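Local coordinates for protein 2-oxoglutarate-dependent dioxygenase tropC (Talaromyces stipitatus, PDB 6XJJ) that acts as an iron- and 2-oxoglutarate-dependent dioxygenase in the biosynthesis of the tropolone class of fungal metabolites, at residues A[89-94]-A[179-184]; A[163-168]-A[173-178]. One frame throughout, in Å; residues are numbered along the deposited sequence.

Interaction 1: residues A[89-94]-A[179-184]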
ATOM      1  N   GLU A  89     -11.821  10.434   4.723  1.00 84.13           N
ATOM      2  CA  GLU A  89     -11.990  11.040   6.037  1.00 77.79           C
ATOM      3  C   GLU A  89     -12.216   9.976   7.102  1.00 76.33           C
ATOM      4  O   GLU A  89     -11.619  10.029   8.185  1.00 80.51           O
ATOM      5  CB  GLU A  89     -13.164  12.017   6.007  1.00 88.18           C
ATOM      6  CG  GLU A  89     -12.925  13.253   5.166  1.00 96.54           C
ATOM      7  CD  GLU A  89     -14.200  14.042   4.928  1.00107.56           C
ATOM      8  OE1 GLU A  89     -15.290  13.535   5.287  1.00108.96           O
ATOM      9  OE2 GLU A  89     -14.126  15.156   4.366  1.00108.39           O
ATOM     10  N   LYS A  90     -13.062   8.991   6.808  1.00 85.03           N
ATOM     11  CA  LYS A  90     -13.484   8.070   7.851  1.00 85.32           C
ATOM     12  C   LYS A  90     -12.332   7.169   8.282  1.00 76.03           C
ATOM     13  O   LYS A  90     -12.200   6.875   9.475  1.00 81.03           O
ATOM     14  CB  LYS A  90     -14.687   7.260   7.355  1.00 81.04           C
ATOM     15  CG  LYS A  90     -15.526   6.643   8.456  1.00 86.15           C
ATOM     16  CD  LYS A  90     -16.647   5.753   7.920  1.00103.45           C
ATOM     17  CE  LYS A  90     -17.651   6.529   7.069  1.00102.41           C
ATOM     18  NZ  LYS A  90     -18.807   5.669   6.664  1.00110.55           N
ATOM     19  N   ILE A  91     -11.462   6.765   7.349  1.00 75.98           N
ATOM     20  CA  ILE A  91     -10.385   5.838   7.703  1.00 73.61           C
ATOM     21  C   ILE A  91      -9.285   6.537   8.501  1.00 74.52           C
ATOM     22  O   ILE A  91      -8.635   5.904   9.343  1.00 74.64           O
ATOM     23  CB  ILE A  91      -9.803   5.153   6.451  1.00 65.84           C
ATOM     24  CG1 ILE A  91      -8.965   3.933   6.835  1.00 66.20           C
ATOM     25  CG2 ILE A  91      -8.926   6.102   5.648  1.00 71.15           C
ATOM     26  CD1 ILE A  91      -9.775   2.768   7.395  1.00 75.78           C
ATOM     27  N   PHE A  92      -9.030   7.827   8.250  1.00 69.89           N
ATOM     28  CA  PHE A  92      -8.129   8.558   9.137  1.00 77.55           C
ATOM     29  C   PHE A  92      -8.751   8.796  10.502  1.00 67.77           C
ATOM     30  O   PHE A  92      -8.028   8.892  11.498  1.00 75.40           O
ATOM     31  CB  PHE A  92      -7.700   9.894   8.537  1.00 71.03           C
ATOM     32  CG  PHE A  92      -6.717   9.769   7.424  1.00 76.66           C
ATOM     33  CD1 PHE A  92      -5.435   9.324   7.680  1.00 67.93           C
ATOM     34  CD2 PHE A  92      -7.037  10.170   6.141  1.00 80.84           C
ATOM     35  CE1 PHE A  92      -4.508   9.219   6.671  1.00 84.31           C
ATOM     36  CE2 PHE A  92      -6.107  10.075   5.124  1.00 73.20           C
ATOM     37  CZ  PHE A  92      -4.840   9.603   5.393  1.00 80.09           C
ATOM     38  N   GLY A  93     -10.076   8.910  10.575  1.00 69.03           N
ATOM     39  CA  GLY A  93     -10.723   8.895  11.874  1.00 75.63           C
ATOM     40  C   GLY A  93     -10.402   7.630  12.645  1.00 71.86           C
ATOM     41  O   GLY A  93      -9.990   7.682  13.805  1.00 80.58           O
ATOM     42  N   CYS A  94     -10.568   6.474  11.995  1.00 71.00           N
ATOM     43  CA  CYS A  94     -10.257   5.207  12.649  1.00 78.53           C
ATOM     44  C   CYS A  94      -8.801   5.152  13.081  1.00 84.18           C
ATOM     45  O   CYS A  94      -8.489   4.686  14.183  1.00 80.22           O
ATOM     46  CB  CYS A  94     -10.570   4.035  11.718  1.00 74.00           C
ATOM     47  SG  CYS A  94     -12.301   3.847  11.388  1.00109.72           S
ATOM     48  N   MET A 179     -12.799  -2.537   7.606  1.00 71.18           N
ATOM     49  CA  MET A 179     -13.110  -3.576   6.630  1.00 69.15           C
ATOM     50  C   MET A 179     -13.807  -3.012   5.395  1.00 72.57           C
ATOM     51  O   MET A 179     -13.598  -3.522   4.285  1.00 69.93           O
ATOM     52  CB  MET A 179     -13.970  -4.659   7.274  1.00 70.44           C
ATOM     53  CG  MET A 179     -13.294  -5.439   8.403  1.00 66.11           C
ATOM     54  SD  MET A 179     -11.730  -6.228   7.958  1.00 75.59           S
ATOM     55  CE  MET A 179     -12.245  -7.289   6.608  1.00 68.46           C
ATOM     56  N   GLU A 180     -14.638  -1.976   5.556  1.00 64.64           N
ATOM     57  CA  GLU A 180     -15.233  -1.329   4.390  1.00 66.67           C
ATOM     58  C   GLU A 180     -14.167  -0.690   3.510  1.00 70.51           C
ATOM     59  O   GLU A 180     -14.199  -0.835   2.284  1.00 69.70           O
ATOM     60  CB  GLU A 180     -16.265  -0.283   4.815  1.00 77.79           C
ATOM     61  CG  GLU A 180     -17.560  -0.842   5.397  1.00 92.02           C
ATOM     62  CD  GLU A 180     -18.516   0.264   5.819  1.00 94.99           C
ATOM     63  OE1 GLU A 180     -18.127   1.452   5.721  1.00 90.76           O
ATOM     64  OE2 GLU A 180     -19.639  -0.050   6.270  1.00 96.54           O
ATOM     65  N   TYR A 181     -13.208   0.018   4.117  1.00 77.50           N
ATOM     66  CA  TYR A 181     -12.122   0.608   3.343  1.00 63.78           C
ATOM     67  C   TYR A 181     -11.322  -0.472   2.625  1.00 65.15           C
ATOM     68  O   TYR A 181     -10.963  -0.315   1.451  1.00 58.02           O
ATOM     69  CB  TYR A 181     -11.217   1.426   4.264  1.00 71.98           C
ATOM     70  CG  TYR A 181     -10.131   2.186   3.546  1.00 71.08           C
ATOM     71  CD1 TYR A 181     -10.387   3.431   2.999  1.00 59.51           C
ATOM     72  CD2 TYR A 181      -8.857   1.652   3.397  1.00 61.48           C
ATOM     73  CE1 TYR A 181      -9.402   4.141   2.341  1.00 69.33           C
ATOM     74  CE2 TYR A 181      -7.865   2.349   2.732  1.00 63.85           C
ATOM     75  CZ  TYR A 181      -8.148   3.595   2.204  1.00 69.25           C
ATOM     76  OH  TYR A 181      -7.173   4.305   1.545  1.00 81.45           O
ATOM     77  N   ARG A 182     -11.041  -1.582   3.316  1.00 59.16           N
ATOM     78  CA  ARG A 182     -10.404  -2.729   2.672  1.00 64.11           C
ATOM     79  C   ARG A 182     -11.137  -3.140   1.401  1.00 64.82           C
ATOM     80  O   ARG A 182     -10.503  -3.434   0.380  1.00 52.80           O
ATOM     81  CB  ARG A 182     -10.332  -3.911   3.641  1.00 66.28           C
ATOM     82  CG  ARG A 182      -9.297  -3.760   4.754  1.00 62.92           C
ATOM     83  CD  ARG A 182      -9.262  -4.999   5.643  1.00 59.57           C
ATOM     84  NE  ARG A 182      -8.848  -6.152   4.856  1.00 70.15           N
ATOM     85  CZ  ARG A 182      -7.585  -6.424   4.536  1.00 74.77           C
ATOM     86  NH1 ARG A 182      -6.591  -5.634   4.932  1.00 68.20           N
ATOM     87  NH2 ARG A 182      -7.309  -7.485   3.798  1.00 75.68           N
ATOM     88  N   ALA A 183     -12.467  -3.184   1.441  1.00 61.19           N
ATOM     89  CA  ALA A 183     -13.223  -3.584   0.260  1.00 64.54           C
ATOM     90  C   ALA A 183     -13.023  -2.593  -0.878  1.00 59.38           C
ATOM     91  O   ALA A 183     -12.789  -2.987  -2.028  1.00 61.92           O
ATOM     92  CB  ALA A 183     -14.700  -3.711   0.610  1.00 60.91           C
ATOM     93  N   LEU A 184     -13.121  -1.296  -0.580  1.00 64.18           N
ATOM     94  CA  LEU A 184     -12.843  -0.287  -1.596  1.00 63.30           C
ATOM     95  C   LEU A 184     -11.433  -0.438  -2.140  1.00 69.18           C
ATOM     96  O   LEU A 184     -11.212  -0.301  -3.348  1.00 72.30           O
ATOM     97  CB  LEU A 184     -13.042   1.115  -1.019  1.00 67.09           C
ATOM     98  CG  LEU A 184     -14.451   1.497  -0.573  1.00 63.92           C
ATOM     99  CD1 LEU A 184     -14.436   2.843   0.131  1.00 68.11           C
ATOM    100  CD2 LEU A 184     -15.382   1.544  -1.757  1.00 60.90           C
TER
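I91 lies across one face of the Y181 ring, and the two side chains meet at about a right angle. Following the isoleucine outward, CB is 3.9 Å from Y181 CD1, already over the rim of the ring. There the chain forks. The CG2 methyl leans toward the phenol end and comes within 3.9 Å of Y181 CE1. The other branch starts with CG1, anti to the backbone N (chi1 -165°), and this torsion brings it over the face: CG1 stands 4.1 Å from the centroid of the Y181 ring and 18° off its normal, a CH-pi contact. At the tip, CD1 reaches back toward the tyrosine's own helix and ends 3.7 Å from Y181 CB. A beta-branched residue suits this place because its two arms spread over the flat ring.

Helices 85-99 and 171-204 lie next to each other against the main sheet of the 2-oxoglutarate dioxygenase fold, whose core is a double-stranded beta-helix. I91 and Y181 both reach L253 and V314 of its strands, while Y181 also touches M222, so their meeting is a buried apolar seam between two helices and the sheet.

The solvent side is polar. K90 and E180, long, flexible charged chains suited to an exposed margin, extend from the two helices toward each other. K90 NZ comes to 4.4 Å from E180 OE1, too far for a salt bridge, though the opposite charges probably attract weakly.

Interaction 2: residues A[163-168]-A[173-178]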
ATOM      1  N   ASN A 163      -7.965 -11.521  11.862  1.00 88.17           N
ATOM      2  CA  ASN A 163      -7.420 -10.266  12.348  1.00 80.46           C
ATOM      3  C   ASN A 163      -7.540 -10.182  13.867  1.00 77.26           C
ATOM      4  O   ASN A 163      -8.350 -10.871  14.489  1.00 95.52           O
ATOM      5  CB  ASN A 163      -8.146  -9.078  11.721  1.00 67.06           C
ATOM      6  CG  ASN A 163      -7.849  -8.929  10.248  1.00 77.25           C
ATOM      7  OD1 ASN A 163      -6.732  -8.587   9.857  1.00 88.12           O
ATOM      8  ND2 ASN A 163      -8.861  -9.135   9.422  1.00 72.34           N
ATOM      9  N   LEU A 164      -6.716  -9.325  14.463  1.00 84.97           N
ATOM     10  CA  LEU A 164      -6.857  -8.975  15.868  1.00 82.81           C
ATOM     11  C   LEU A 164      -7.454  -7.582  15.973  1.00 72.11           C
ATOM     12  O   LEU A 164      -7.012  -6.657  15.283  1.00 81.10           O
ATOM     13  CB  LEU A 164      -5.524  -9.021  16.615  1.00 85.96           C
ATOM     14  CG  LEU A 164      -4.812 -10.368  16.728  1.00 79.28           C
ATOM     15  CD1 LEU A 164      -3.608 -10.217  17.647  1.00 86.34           C
ATOM     16  CD2 LEU A 164      -5.741 -11.460  17.214  1.00 92.45           C
ATOM     17  N   TRP A 165      -8.444  -7.434  16.845  1.00 80.18           N
ATOM     18  CA  TRP A 165      -9.171  -6.187  16.932  1.00 81.86           C
ATOM     19  C   TRP A 165      -9.131  -5.643  18.354  1.00 71.68           C
ATOM     20  O   TRP A 165      -9.224  -6.415  19.314  1.00 69.60           O
ATOM     21  CB  TRP A 165     -10.631  -6.370  16.501  1.00 76.30           C
ATOM     22  CG  TRP A 165     -10.795  -6.799  15.057  1.00 67.44           C
ATOM     23  CD1 TRP A 165     -11.092  -8.050  14.607  1.00 69.04           C
ATOM     24  CD2 TRP A 165     -10.629  -5.983  13.888  1.00 71.77           C
ATOM     25  NE1 TRP A 165     -11.147  -8.063  13.236  1.00 74.69           N
ATOM     26  CE2 TRP A 165     -10.861  -6.807  12.767  1.00 74.53           C
ATOM     27  CE3 TRP A 165     -10.313  -4.635  13.679  1.00 71.41           C
ATOM     28  CZ2 TRP A 165     -10.789  -6.328  11.456  1.00 75.74           C
ATOM     29  CZ3 TRP A 165     -10.241  -4.160  12.377  1.00 69.96           C
ATOM     30  CH2 TRP A 165     -10.480  -5.004  11.284  1.00 78.98           C
ATOM     31  N   PRO A 166      -9.003  -4.328  18.523  1.00 75.88           N
ATOM     32  CA  PRO A 166      -8.881  -3.772  19.875  1.00 65.07           C
ATOM     33  C   PRO A 166     -10.198  -3.853  20.635  1.00 78.54           C
ATOM     34  O   PRO A 166     -11.237  -3.381  20.165  1.00 79.70           O
ATOM     35  CB  PRO A 166      -8.462  -2.319  19.623  1.00 73.73           C
ATOM     36  CG  PRO A 166      -9.018  -2.000  18.283  1.00 76.70           C
ATOM     37  CD  PRO A 166      -8.951  -3.276  17.490  1.00 77.59           C
ATOM     38  N   GLU A 167     -10.143  -4.451  21.828  1.00 74.36           N
ATOM     39  CA  GLU A 167     -11.340  -4.600  22.649  1.00 71.39           C
ATOM     40  C   GLU A 167     -11.953  -3.256  23.019  1.00 80.97           C
ATOM     41  O   GLU A 167     -13.170  -3.163  23.214  1.00 88.90           O
ATOM     42  CB  GLU A 167     -11.011  -5.369  23.925  1.00 80.05           C
ATOM     43  CG  GLU A 167      -9.982  -4.670  24.806  1.00100.08           C
ATOM     44  CD  GLU A 167      -9.679  -5.446  26.069  1.00102.42           C
ATOM     45  OE1 GLU A 167     -10.465  -6.356  26.404  1.00110.82           O
ATOM     46  OE2 GLU A 167      -8.668  -5.139  26.735  1.00112.97           O
ATOM     47  N   GLY A 168     -11.137  -2.220  23.153  1.00 79.55           N
ATOM     48  CA  GLY A 168     -11.606  -0.935  23.625  1.00 70.12           C
ATOM     49  C   GLY A 168     -12.294  -0.060  22.602  1.00 75.85           C
ATOM     50  O   GLY A 168     -12.684   1.064  22.935  1.00 70.06           O
ATOM     51  N   GLU A 173     -17.010   2.197  15.580  1.00 81.05           N
ATOM     52  CA  GLU A 173     -15.909   3.154  15.528  1.00 86.23           C
ATOM     53  C   GLU A 173     -14.781   2.681  14.619  1.00 89.35           C
ATOM     54  O   GLU A 173     -14.154   3.502  13.937  1.00 88.14           O
ATOM     55  CB  GLU A 173     -15.378   3.419  16.937  1.00 82.95           C
ATOM     56  CG  GLU A 173     -16.213   4.370  17.767  1.00 97.97           C
ATOM     57  CD  GLU A 173     -15.739   4.397  19.202  1.00 95.02           C
ATOM     58  OE1 GLU A 173     -15.000   3.464  19.589  1.00 73.47           O
ATOM     59  OE2 GLU A 173     -16.083   5.346  19.939  1.00111.85           O
ATOM     60  N   PHE A 174     -14.498   1.376  14.580  1.00 76.75           N
ATOM     61  CA  PHE A 174     -13.209   0.951  14.047  1.00 71.45           C
ATOM     62  C   PHE A 174     -13.310  -0.214  13.070  1.00 64.18           C
ATOM     63  O   PHE A 174     -12.967  -0.066  11.894  1.00 69.34           O
ATOM     64  CB  PHE A 174     -12.282   0.594  15.212  1.00 75.87           C
ATOM     65  CG  PHE A 174     -10.887   0.268  14.801  1.00 70.67           C
ATOM     66  CD1 PHE A 174     -10.021   1.274  14.411  1.00 76.21           C
ATOM     67  CD2 PHE A 174     -10.426  -1.030  14.839  1.00 79.96           C
ATOM     68  CE1 PHE A 174      -8.734   0.988  14.036  1.00 80.21           C
ATOM     69  CE2 PHE A 174      -9.131  -1.328  14.471  1.00 83.24           C
ATOM     70  CZ  PHE A 174      -8.280  -0.314  14.070  1.00 80.02           C
ATOM     71  N   ARG A 175     -13.778  -1.372  13.531  1.00 63.09           N
ATOM     72  CA  ARG A 175     -13.716  -2.568  12.695  1.00 72.93           C
ATOM     73  C   ARG A 175     -14.503  -2.391  11.398  1.00 78.04           C
ATOM     74  O   ARG A 175     -13.970  -2.621  10.304  1.00 71.63           O
ATOM     75  CB  ARG A 175     -14.218  -3.785  13.467  1.00 80.57           C
ATOM     76  CG  ARG A 175     -14.176  -5.043  12.619  1.00 73.71           C
ATOM     77  CD  ARG A 175     -14.502  -6.308  13.391  1.00 74.14           C
ATOM     78  NE  ARG A 175     -14.497  -7.471  12.503  1.00 82.57           N
ATOM     79  CZ  ARG A 175     -14.538  -8.737  12.906  1.00 92.03           C
ATOM     80  NH1 ARG A 175     -14.571  -9.035  14.200  1.00 77.73           N
ATOM     81  NH2 ARG A 175     -14.536  -9.715  12.004  1.00 90.44           N
ATOM     82  N   GLN A 176     -15.779  -1.999  11.495  1.00 74.56           N
ATOM     83  CA  GLN A 176     -16.594  -1.869  10.288  1.00 80.12           C
ATOM     84  C   GLN A 176     -15.966  -0.909   9.290  1.00 72.37           C
ATOM     85  O   GLN A 176     -15.807  -1.290   8.117  1.00 73.20           O
ATOM     86  CB  GLN A 176     -18.018  -1.425  10.648  1.00 78.67           C
ATOM     87  CG  GLN A 176     -18.792  -2.370  11.552  1.00 86.46           C
ATOM     88  CD  GLN A 176     -20.159  -1.814  11.936  1.00102.44           C
ATOM     89  OE1 GLN A 176     -20.423  -0.622  11.765  1.00 97.83           O
ATOM     90  NE2 GLN A 176     -21.004  -2.660  12.524  1.00102.74           N
ATOM     91  N   PRO A 177     -15.589   0.318   9.659  1.00 68.58           N
ATOM     92  CA  PRO A 177     -14.946   1.196   8.663  1.00 81.16           C
ATOM     93  C   PRO A 177     -13.692   0.587   8.054  1.00 79.52           C
ATOM     94  O   PRO A 177     -13.501   0.659   6.832  1.00 77.16           O
ATOM     95  CB  PRO A 177     -14.614   2.454   9.472  1.00 72.52           C
ATOM     96  CG  PRO A 177     -15.466   2.419  10.653  1.00 74.78           C
ATOM     97  CD  PRO A 177     -15.803   1.003  10.946  1.00 73.48           C
ATOM     98  N   VAL A 178     -12.815   0.020   8.891  1.00 61.18           N
ATOM     99  CA  VAL A 178     -11.575  -0.588   8.410  1.00 67.22           C
ATOM    100  C   VAL A 178     -11.866  -1.625   7.332  1.00 76.64           C
ATOM    101  O   VAL A 178     -11.255  -1.619   6.256  1.00 64.95           O
ATOM    102  CB  VAL A 178     -10.799  -1.200   9.590  1.00 75.59           C
ATOM    103  CG1 VAL A 178      -9.666  -2.076   9.104  1.00 69.64           C
ATOM    104  CG2 VAL A 178     -10.243  -0.090  10.470  1.00 70.64           C
TER
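N163 OD1, which accepts the backbone N-H of G145 and a weaker bond from R120 NH1, helps to fix a residue whose CB lies on one face of the W165 indole, while R175 takes the opposite face. ND2 of the same asparagine donates to E147 OE1, so a short amide suits this buried corner.

R175 runs out from its helix with CG trans to the backbone N and the chain extended as far as NE, straight across the indole. Its CG sits 3.6 Å from the centroid of the W165 six-membered ring and only 7° off the normal, a CH-pi contact. Farther out the guanidinium lies nearly parallel to the indole, the planes 12° apart, with R175 CZ 3.5 Å from W165 NE1. W165 NE1 and R175 NE, both donors, do not bond to each other; the near-parallel planes make the contact face-to-face. E147 OE2 makes a long, weak ion pair with R175 NH2.

Part of the indole's rim is packed too. F174 CE2 lies in the indole plane, 3.6 Å from W165 CE3, the two rings meeting rim to rim with their planes at 77°. V178, its side chain pointing back at the indole, brings CG1 to the edge, 3.7 Å from W165 CH2, and M179, one turn on from R175, also packs there. P166, rigid and compact, puts CD 3.6 Å from F174 CE2.

W165 thus serves as the broad apolar plate by which the loop leaving strand 139-144 doubles back on the opening turns of helix 171-204, the long helix packed against the main sheet of this dioxygenase fold.

From the N terminus, the chain makes two short strands and helix 56-72 before helix 85-99, which supplies residues 89-94, then runs through strands 121-123 and 139-144 into the loop at 163-168 before entering helix 171-204. Interaction 1 closes a loop of 84 intervening residues by bringing that long helix beside helix 85-99. Interaction 2 is nested inside it and spans only four residues, folding the loop onto the start of the same helix. The two are contiguous, with centres 11 Å apart: C94 packs on F174 and P177, and M179 SD touches W165. Together they tie an early helix, a connecting loop and the long helix into one layer beside the main sheet, away from the iron site.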